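Local coordinates for SufE-like protein, chloroplastic (Arabidopsis thaliana, PDB 4PUI) that takes part in cysteine desulfurization, activating the chloroplast desulfurase NFS2 to supply sulfur for iron-sulfur clusters, and is represented by its C-terminal BolA domain, at residues E26-Q31 against H49-I54; D19-E24 against R53-A58. All coordinates share one frame; numbering follows the deposited sequence.

Contact 1: residues E26-Q31 against H49-I54; sequences EDVSYQ and HFNLRI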
ATOM      1  N   GLU A  26      -1.637  -6.618   3.058  1.00 22.35           N
ATOM      2  CA  GLU A  26      -1.925  -8.040   2.959  1.00 21.13           C
ATOM      3  C   GLU A  26      -1.216  -8.619   1.747  1.00 23.23           C
ATOM      4  O   GLU A  26      -1.433  -8.166   0.624  1.00 23.76           O
ATOM      5  CB  GLU A  26      -3.435  -8.257   2.834  1.00 24.93           C
ATOM      6  CG  GLU A  26      -3.858  -9.715   2.816  1.00 28.54           C
ATOM      7  CD  GLU A  26      -5.304  -9.892   2.392  1.00 32.51           C
ATOM      8  OE1 GLU A  26      -5.875  -8.957   1.789  1.00 29.81           O
ATOM      9  OE2 GLU A  26      -5.863 -10.972   2.658  1.00 37.30           O
ATOM     10  N   ASP A  27      -0.363  -9.609   1.980  1.00 23.17           N
ATOM     11  CA  ASP A  27       0.344 -10.289   0.901  1.00 24.44           C
ATOM     12  C   ASP A  27      -0.606 -11.294   0.255  1.00 26.06           C
ATOM     13  O   ASP A  27      -1.009 -12.269   0.883  1.00 27.73           O
ATOM     14  CB  ASP A  27       1.595 -10.982   1.468  1.00 27.42           C
ATOM     15  CG  ASP A  27       2.505 -11.552   0.396  1.00 27.63           C
ATOM     16  OD1 ASP A  27       2.048 -11.752  -0.746  1.00 28.55           O
ATOM     17  OD2 ASP A  27       3.688 -11.821   0.707  1.00 28.13           O
ATOM     18  N   VAL A  28      -0.974 -11.051  -0.998  1.00 26.20           N
ATOM     19  CA  VAL A  28      -1.829 -11.985  -1.722  1.00 30.53           C
ATOM     20  C   VAL A  28      -1.127 -12.607  -2.932  1.00 33.13           C
ATOM     21  O   VAL A  28      -1.763 -13.012  -3.906  1.00 33.47           O
ATOM     22  CB  VAL A  28      -3.169 -11.331  -2.123  1.00 29.32           C
ATOM     23  CG1 VAL A  28      -4.004 -11.021  -0.873  1.00 33.63           C
ATOM     24  CG2 VAL A  28      -2.937 -10.073  -2.951  1.00 26.42           C
ATOM     25  N   SER A  29       0.197 -12.698  -2.859  1.00 28.83           N
ATOM     26  CA  SER A  29       0.973 -13.292  -3.940  1.00 26.52           C
ATOM     27  C   SER A  29       0.534 -14.711  -4.273  1.00 31.04           C
ATOM     28  O   SER A  29       0.609 -15.134  -5.426  1.00 35.90           O
ATOM     29  CB  SER A  29       2.463 -13.287  -3.590  1.00 28.65           C
ATOM     30  OG  SER A  29       2.870 -11.989  -3.234  1.00 28.69           O
ATOM     31  N   TYR A  30       0.077 -15.441  -3.261  1.00 32.63           N
ATOM     32  CA  TYR A  30      -0.400 -16.809  -3.454  1.00 39.43           C
ATOM     33  C   TYR A  30      -1.535 -16.911  -4.493  1.00 41.00           C
ATOM     34  O   TYR A  30      -1.732 -17.962  -5.095  1.00 46.75           O
ATOM     35  CB  TYR A  30      -0.840 -17.412  -2.111  1.00 42.27           C
ATOM     36  CG  TYR A  30      -2.070 -16.757  -1.503  1.00 46.05           C
ATOM     37  CD1 TYR A  30      -3.353 -17.201  -1.827  1.00 51.27           C
ATOM     38  CD2 TYR A  30      -1.951 -15.708  -0.595  1.00 42.41           C
ATOM     39  CE1 TYR A  30      -4.476 -16.616  -1.276  1.00 52.17           C
ATOM     40  CE2 TYR A  30      -3.075 -15.117  -0.037  1.00 44.75           C
ATOM     41  CZ  TYR A  30      -4.332 -15.576  -0.383  1.00 48.69           C
ATOM     42  OH  TYR A  30      -5.449 -14.992   0.165  1.00 46.87           O
ATOM     43  N   GLN A  31      -2.267 -15.816  -4.694  1.00 40.83           N
ATOM     44  CA  GLN A  31      -3.393 -15.784  -5.631  1.00 40.43           C
ATOM     45  C   GLN A  31      -2.942 -15.700  -7.088  1.00 47.65           C
ATOM     46  O   GLN A  31      -3.744 -15.879  -8.008  1.00 50.97           O
ATOM     47  CB  GLN A  31      -4.318 -14.602  -5.314  1.00 46.34           C
ATOM     48  CG  GLN A  31      -5.078 -14.750  -4.014  1.00 47.63           C
ATOM     49  CD  GLN A  31      -5.779 -13.473  -3.580  1.00 49.81           C
ATOM     50  OE1 GLN A  31      -5.913 -12.526  -4.357  1.00 48.42           O
ATOM     51  NE2 GLN A  31      -6.217 -13.439  -2.325  1.00 46.09           N
ATOM     52  N   HIS A  49       2.350  -9.445  -4.983  1.00 25.41           N
ATOM     53  CA  HIS A  49       1.024  -8.843  -4.951  1.00 25.32           C
ATOM     54  C   HIS A  49       0.572  -8.551  -3.529  1.00 21.71           C
ATOM     55  O   HIS A  49       0.602  -9.432  -2.673  1.00 22.26           O
ATOM     56  CB  HIS A  49       0.007  -9.776  -5.611  1.00 32.07           C
ATOM     57  CG  HIS A  49       0.225  -9.963  -7.079  1.00 34.73           C
ATOM     58  ND1 HIS A  49       1.253 -10.725  -7.586  1.00 37.82           N
ATOM     59  CD2 HIS A  49      -0.451  -9.482  -8.151  1.00 39.23           C
ATOM     60  CE1 HIS A  49       1.203 -10.707  -8.906  1.00 42.16           C
ATOM     61  NE2 HIS A  49       0.181  -9.956  -9.274  1.00 41.01           N
ATOM     62  N   PHE A  50       0.150  -7.313  -3.282  1.00 25.16           N
ATOM     63  CA  PHE A  50      -0.385  -6.940  -1.980  1.00 22.58           C
ATOM     64  C   PHE A  50      -1.706  -6.207  -2.127  1.00 20.99           C
ATOM     65  O   PHE A  50      -1.928  -5.510  -3.116  1.00 23.18           O
ATOM     66  CB  PHE A  50       0.580  -6.033  -1.219  1.00 19.11           C
ATOM     67  CG  PHE A  50       1.853  -6.712  -0.800  1.00 18.81           C
ATOM     68  CD1 PHE A  50       2.905  -6.862  -1.688  1.00 20.48           C
ATOM     69  CD2 PHE A  50       1.992  -7.201   0.496  1.00 19.74           C
ATOM     70  CE1 PHE A  50       4.083  -7.502  -1.293  1.00 20.31           C
ATOM     71  CE2 PHE A  50       3.158  -7.827   0.903  1.00 19.76           C
ATOM     72  CZ  PHE A  50       4.213  -7.979   0.001  1.00 19.43           C
ATOM     73  N   ASN A  51      -2.576  -6.387  -1.137  1.00 21.85           N
ATOM     74  CA  ASN A  51      -3.738  -5.528  -0.965  1.00 22.97           C
ATOM     75  C   ASN A  51      -3.411  -4.536   0.133  1.00 20.15           C
ATOM     76  O   ASN A  51      -2.943  -4.929   1.200  1.00 22.38           O
ATOM     77  CB  ASN A  51      -4.986  -6.329  -0.555  1.00 26.04           C
ATOM     78  CG  ASN A  51      -5.455  -7.300  -1.634  1.00 26.19           C
ATOM     79  OD1 ASN A  51      -5.267  -7.057  -2.824  1.00 27.52           O
ATOM     80  ND2 ASN A  51      -6.076  -8.401  -1.216  1.00 28.86           N
ATOM     81  N   LEU A  52      -3.656  -3.253  -0.126  1.00 18.96           N
ATOM     82  CA  LEU A  52      -3.435  -2.206   0.870  1.00 16.74           C
ATOM     83  C   LEU A  52      -4.758  -1.522   1.230  1.00 18.63           C
ATOM     84  O   LEU A  52      -5.525  -1.153   0.343  1.00 19.46           O
ATOM     85  CB  LEU A  52      -2.507  -1.143   0.311  1.00 16.02           C
ATOM     86  CG  LEU A  52      -1.150  -1.593  -0.217  1.00 17.72           C
ATOM     87  CD1 LEU A  52      -0.347  -0.403  -0.732  1.00 18.44           C
ATOM     88  CD2 LEU A  52      -0.377  -2.315   0.871  1.00 18.67           C
ATOM     89  N   ARG A  53      -5.017  -1.354   2.525  1.00 18.76           N
ATOM     90  CA  ARG A  53      -6.118  -0.506   2.964  1.00 17.89           C
ATOM     91  C   ARG A  53      -5.531   0.553   3.878  1.00 17.17           C
ATOM     92  O   ARG A  53      -4.939   0.231   4.908  1.00 18.13           O
ATOM     93  CB  ARG A  53      -7.198  -1.299   3.699  1.00 16.92           C
ATOM     94  CG  ARG A  53      -8.400  -0.432   4.129  1.00 18.03           C
ATOM     95  CD  ARG A  53      -9.379  -1.238   4.959  1.00 19.47           C
ATOM     96  NE  ARG A  53     -10.579  -0.494   5.344  1.00 22.33           N
ATOM     97  CZ  ARG A  53     -10.667   0.250   6.439  1.00 23.25           C
ATOM     98  NH1 ARG A  53      -9.619   0.372   7.231  1.00 20.31           N
ATOM     99  NH2 ARG A  53     -11.806   0.874   6.742  1.00 22.93           N
ATOM    100  N   ILE A  54      -5.659   1.813   3.474  1.00 16.07           N
ATOM    101  CA  ILE A  54      -5.026   2.911   4.195  1.00 16.64           C
ATOM    102  C   ILE A  54      -6.046   3.972   4.522  1.00 15.63           C
ATOM    103  O   ILE A  54      -6.698   4.490   3.625  1.00 17.58           O
ATOM    104  CB  ILE A  54      -3.937   3.571   3.335  1.00 15.86           C
ATOM    105  CG1 ILE A  54      -3.087   2.492   2.669  1.00 17.50           C
ATOM    106  CG2 ILE A  54      -3.073   4.567   4.167  1.00 16.75           C
ATOM    107  CD1 ILE A  54      -2.148   3.027   1.593  1.00 19.88           C
TER
HETATM  108  O   HOH W   1      -7.163 -10.382  -3.183  1.00 35.89           O

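Contact 2: residues D19-E24 against R53-A58; sequences DPVELE and RIVSDA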
ATOM      1  N   ASP A  19       1.341   8.414   8.240  1.00 19.95           N
ATOM      2  CA  ASP A  19       0.860   8.286   9.625  1.00 19.00           C
ATOM      3  C   ASP A  19      -0.605   7.810   9.693  1.00 18.56           C
ATOM      4  O   ASP A  19      -1.442   8.469  10.303  1.00 20.04           O
ATOM      5  CB  ASP A  19       1.020   9.621  10.366  1.00 22.34           C
ATOM      6  CG  ASP A  19       0.834   9.495  11.879  1.00 30.60           C
ATOM      7  OD1 ASP A  19       0.866   8.361  12.408  1.00 27.57           O
ATOM      8  OD2 ASP A  19       0.681  10.543  12.542  1.00 31.67           O
ATOM      9  N   PRO A  20      -0.916   6.671   9.053  1.00 20.91           N
ATOM     10  CA  PRO A  20      -2.329   6.303   8.900  1.00 19.30           C
ATOM     11  C   PRO A  20      -2.960   5.911  10.229  1.00 21.58           C
ATOM     12  O   PRO A  20      -2.309   5.291  11.076  1.00 22.73           O
ATOM     13  CB  PRO A  20      -2.276   5.093   7.958  1.00 22.20           C
ATOM     14  CG  PRO A  20      -0.926   4.490   8.205  1.00 28.21           C
ATOM     15  CD  PRO A  20      -0.005   5.640   8.511  1.00 21.03           C
ATOM     16  N   VAL A  21      -4.216   6.290  10.426  1.00 20.70           N
ATOM     17  CA  VAL A  21      -4.936   5.811  11.600  1.00 21.81           C
ATOM     18  C   VAL A  21      -5.247   4.319  11.505  1.00 22.22           C
ATOM     19  O   VAL A  21      -5.301   3.621  12.522  1.00 22.49           O
ATOM     20  CB  VAL A  21      -6.221   6.616  11.873  1.00 30.13           C
ATOM     21  CG1 VAL A  21      -5.865   8.027  12.301  1.00 37.07           C
ATOM     22  CG2 VAL A  21      -7.118   6.636  10.665  1.00 25.07           C
ATOM     23  N   GLU A  22      -5.451   3.838  10.280  1.00 20.35           N
ATOM     24  CA  GLU A  22      -5.681   2.427  10.031  1.00 20.29           C
ATOM     25  C   GLU A  22      -4.816   2.032   8.842  1.00 20.33           C
ATOM     26  O   GLU A  22      -4.773   2.747   7.846  1.00 18.99           O
ATOM     27  CB  GLU A  22      -7.162   2.182   9.727  1.00 19.64           C
ATOM     28  CG  GLU A  22      -8.046   2.666  10.866  1.00 21.44           C
ATOM     29  CD  GLU A  22      -9.527   2.371  10.698  1.00 22.87           C
ATOM     30  OE1 GLU A  22      -9.929   1.680   9.737  1.00 22.88           O
ATOM     31  OE2 GLU A  22     -10.294   2.835  11.565  1.00 25.18           O
ATOM     32  N   LEU A  23      -4.121   0.909   8.963  1.00 19.60           N
ATOM     33  CA  LEU A  23      -3.284   0.416   7.874  1.00 17.52           C
ATOM     34  C   LEU A  23      -3.294  -1.104   7.818  1.00 17.62           C
ATOM     35  O   LEU A  23      -3.031  -1.780   8.822  1.00 19.99           O
ATOM     36  CB  LEU A  23      -1.842   0.914   8.028  1.00 18.93           C
ATOM     37  CG  LEU A  23      -0.832   0.409   6.984  1.00 17.47           C
ATOM     38  CD1 LEU A  23      -1.176   0.859   5.565  1.00 17.94           C
ATOM     39  CD2 LEU A  23       0.577   0.860   7.377  1.00 17.36           C
ATOM     40  N   GLU A  24      -3.601  -1.648   6.643  1.00 21.27           N
ATOM     41  CA  GLU A  24      -3.498  -3.082   6.430  1.00 18.05           C
ATOM     42  C   GLU A  24      -2.685  -3.351   5.172  1.00 17.22           C
ATOM     43  O   GLU A  24      -2.941  -2.764   4.129  1.00 18.16           O
ATOM     44  CB  GLU A  24      -4.873  -3.732   6.286  1.00 22.22           C
ATOM     45  CG  GLU A  24      -4.786  -5.235   6.007  1.00 23.02           C
ATOM     46  CD  GLU A  24      -6.144  -5.907   5.887  1.00 30.91           C
ATOM     47  OE1 GLU A  24      -7.169  -5.204   5.968  1.00 29.11           O
ATOM     48  OE2 GLU A  24      -6.177  -7.145   5.716  1.00 32.15           O
ATOM     49  N   ARG A  53      -5.017  -1.354   2.525  1.00 18.76           N
ATOM     50  CA  ARG A  53      -6.118  -0.506   2.964  1.00 17.89           C
ATOM     51  C   ARG A  53      -5.531   0.553   3.878  1.00 17.17           C
ATOM     52  O   ARG A  53      -4.939   0.231   4.908  1.00 18.13           O
ATOM     53  CB  ARG A  53      -7.198  -1.299   3.699  1.00 16.92           C
ATOM     54  CG  ARG A  53      -8.400  -0.432   4.129  1.00 18.03           C
ATOM     55  CD  ARG A  53      -9.379  -1.238   4.959  1.00 19.47           C
ATOM     56  NE  ARG A  53     -10.579  -0.494   5.344  1.00 22.33           N
ATOM     57  CZ  ARG A  53     -10.667   0.250   6.439  1.00 23.25           C
ATOM     58  NH1 ARG A  53      -9.619   0.372   7.231  1.00 20.31           N
ATOM     59  NH2 ARG A  53     -11.806   0.874   6.742  1.00 22.93           N
ATOM     60  N   ILE A  54      -5.659   1.813   3.474  1.00 16.07           N
ATOM     61  CA  ILE A  54      -5.026   2.911   4.195  1.00 16.64           C
ATOM     62  C   ILE A  54      -6.046   3.972   4.522  1.00 15.63           C
ATOM     63  O   ILE A  54      -6.698   4.490   3.625  1.00 17.58           O
ATOM     64  CB  ILE A  54      -3.937   3.571   3.335  1.00 15.86           C
ATOM     65  CG1 ILE A  54      -3.087   2.492   2.669  1.00 17.50           C
ATOM     66  CG2 ILE A  54      -3.073   4.567   4.167  1.00 16.75           C
ATOM     67  CD1 ILE A  54      -2.148   3.027   1.593  1.00 19.88           C
ATOM     68  N   VAL A  55      -6.156   4.309   5.805  1.00 18.11           N
ATOM     69  CA  VAL A  55      -6.974   5.446   6.224  1.00 19.04           C
ATOM     70  C   VAL A  55      -6.040   6.543   6.741  1.00 16.64           C
ATOM     71  O   VAL A  55      -5.368   6.369   7.760  1.00 17.58           O
ATOM     72  CB  VAL A  55      -7.999   5.057   7.304  1.00 22.07           C
ATOM     73  CG1 VAL A  55      -8.901   6.245   7.606  1.00 19.81           C
ATOM     74  CG2 VAL A  55      -8.835   3.857   6.842  1.00 22.07           C
ATOM     75  N   SER A  56      -5.959   7.653   6.009  1.00 19.56           N
ATOM     76  CA  SER A  56      -5.012   8.720   6.357  1.00 18.78           C
ATOM     77  C   SER A  56      -5.574  10.082   6.026  1.00 19.40           C
ATOM     78  O   SER A  56      -6.242  10.236   4.998  1.00 18.21           O
ATOM     79  CB  SER A  56      -3.697   8.553   5.586  1.00 20.64           C
ATOM     80  OG  SER A  56      -2.796   9.638   5.800  1.00 23.07           O
ATOM     81  N   ASP A  57      -5.250  11.057   6.884  1.00 21.57           N
ATOM     82  CA  ASP A  57      -5.487  12.482   6.650  1.00 24.04           C
ATOM     83  C   ASP A  57      -4.941  12.953   5.308  1.00 20.95           C
ATOM     84  O   ASP A  57      -5.470  13.893   4.705  1.00 20.50           O
ATOM     85  CB  ASP A  57      -4.719  13.304   7.687  1.00 33.62           C
ATOM     86  CG  ASP A  57      -5.342  13.277   9.036  1.00 46.69           C
ATOM     87  OD1 ASP A  57      -6.427  12.682   9.181  1.00 48.69           O
ATOM     88  OD2 ASP A  57      -4.739  13.876   9.955  1.00 52.61           O
ATOM     89  N   ALA A  58      -3.843  12.337   4.882  1.00 20.10           N
ATOM     90  CA  ALA A  58      -3.082  12.815   3.732  1.00 20.54           C
ATOM     91  C   ALA A  58      -3.870  12.744   2.431  1.00 18.43           C
ATOM     92  O   ALA A  58      -3.506  13.384   1.453  1.00 20.16           O
ATOM     93  CB  ALA A  58      -1.761  12.047   3.614  1.00 22.00           C
TER
HETATM   94  O   HOH W   2      -3.937   9.968   9.394  1.00 38.50           O
HETATM   95  O   HOH W   3     -12.572   1.221   9.555  1.00 21.18           O

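Contact 1: residues E26-Q31 against H49-I54
Glu26 and Asn51 form a hydrogen-bonded antiparallel pair where strands 22-27 and 49-55 of the BolA domain part. Their side chains run side by side on one face of the sheet. The Asn51 side chain starts at CB, 3.6 Å from Glu26 OE1. CG is anti to the carbonyl carbon (chi1 -65°), which brings the amide alongside the glutamate. Asn51 OD1 turns toward Val28 CG2, 3.8 Å away. Asn51 ND2 passes 3.4 Å from Val28 CG1 and gives a hydrogen bond of 3.1 Å to Glu26 OE1. That oxygen lies in the amide plane but is met from above the carboxylate plane, and the two planes are 66° apart. ND2 also donates to a water, which donates to Gln31 OE1.

On the other face of the sheet, Asp27 OD1 lies over one face of the Phe50 ring, the carboxylate tilted 33° from it, and Asp27 CB is 3.6 Å from Phe50 CE2. Val28 N donates a hydrogen bond to His49 O. Beyond the pair the chain bends in an Asx turn, with Ser29 N bonded to Asp27 OD1. Asp27 OD1 takes a second bond, 2.6 Å from Ser29 OG, and this hydroxyl oxygen accepts from His49 N.

Contact 2: residues D19-E24 against R53-A58
The Arg53 guanidinium meets Glu22 at its edge, with OE1 of the carboxylate in its plane. The two flat groups are nearly coplanar, their planes 24° apart. The salt bridge is a single nearly straight bond, 2.8 Å from Arg53 NH1 to Glu22 OE1, and the nitrogen sits almost in line with the C-O bond. A water closes a second path by donating to this OE1 and accepting from Arg53 NH2. The arginine chain is extended from CG to NE, and it runs alongside the glutamate. An alanine in place of Glu22 is likely to leave the Arg53 guanidinium without its charged mate and less fixed in its rotation.

Strands 22-27 and 49-55 pair antiparallel here, in the sheet of the BolA fold. Glu24 and Arg53 exchange two backbone bonds, and Val55 N donates to Glu22 O. Next, Val21 and Glu22 together stand opposite the one residue Val55, a classic beta bulge. The bond from Val21 N to Val55 O is weak. Side chains fill in around it: Val21 CG2 lies 3.6 Å from Val55 CG1, and Glu22 CB 3.7 Å from Val55 CG2.

On the face toward helix 5-18, Leu23 CD1 packs 3.8 Å from Ile54 CG1. Leu14 of that helix touches both residues. Pro20 CB approaches Ile54 CG2 at 3.9 Å. Ser56 OG accepts from Ala58 N in an ST turn and bonds to Leu18 O at the helix end.

From the N terminus the chain runs through helix 5-18 and turns into strand 22-27. It then passes through the loop after that strand, part of which is not modelled, and returns along strand 49-55. Contact 1 closes this loop, with 17 residues between its segments. Contact 2 closes the wider span of 28 residues. Contact 1 is nested within contact 2, and the two do not cross. They lie toward opposite ends of one antiparallel strand pair, their centres about 16 Å apart, and share Arg53 and Ile54. Strand 49-55 also pairs in parallel with strand 85-91. Helix 5-18 packs on Phe50 of contact 1 and on Leu23 and Ile54 of contact 2.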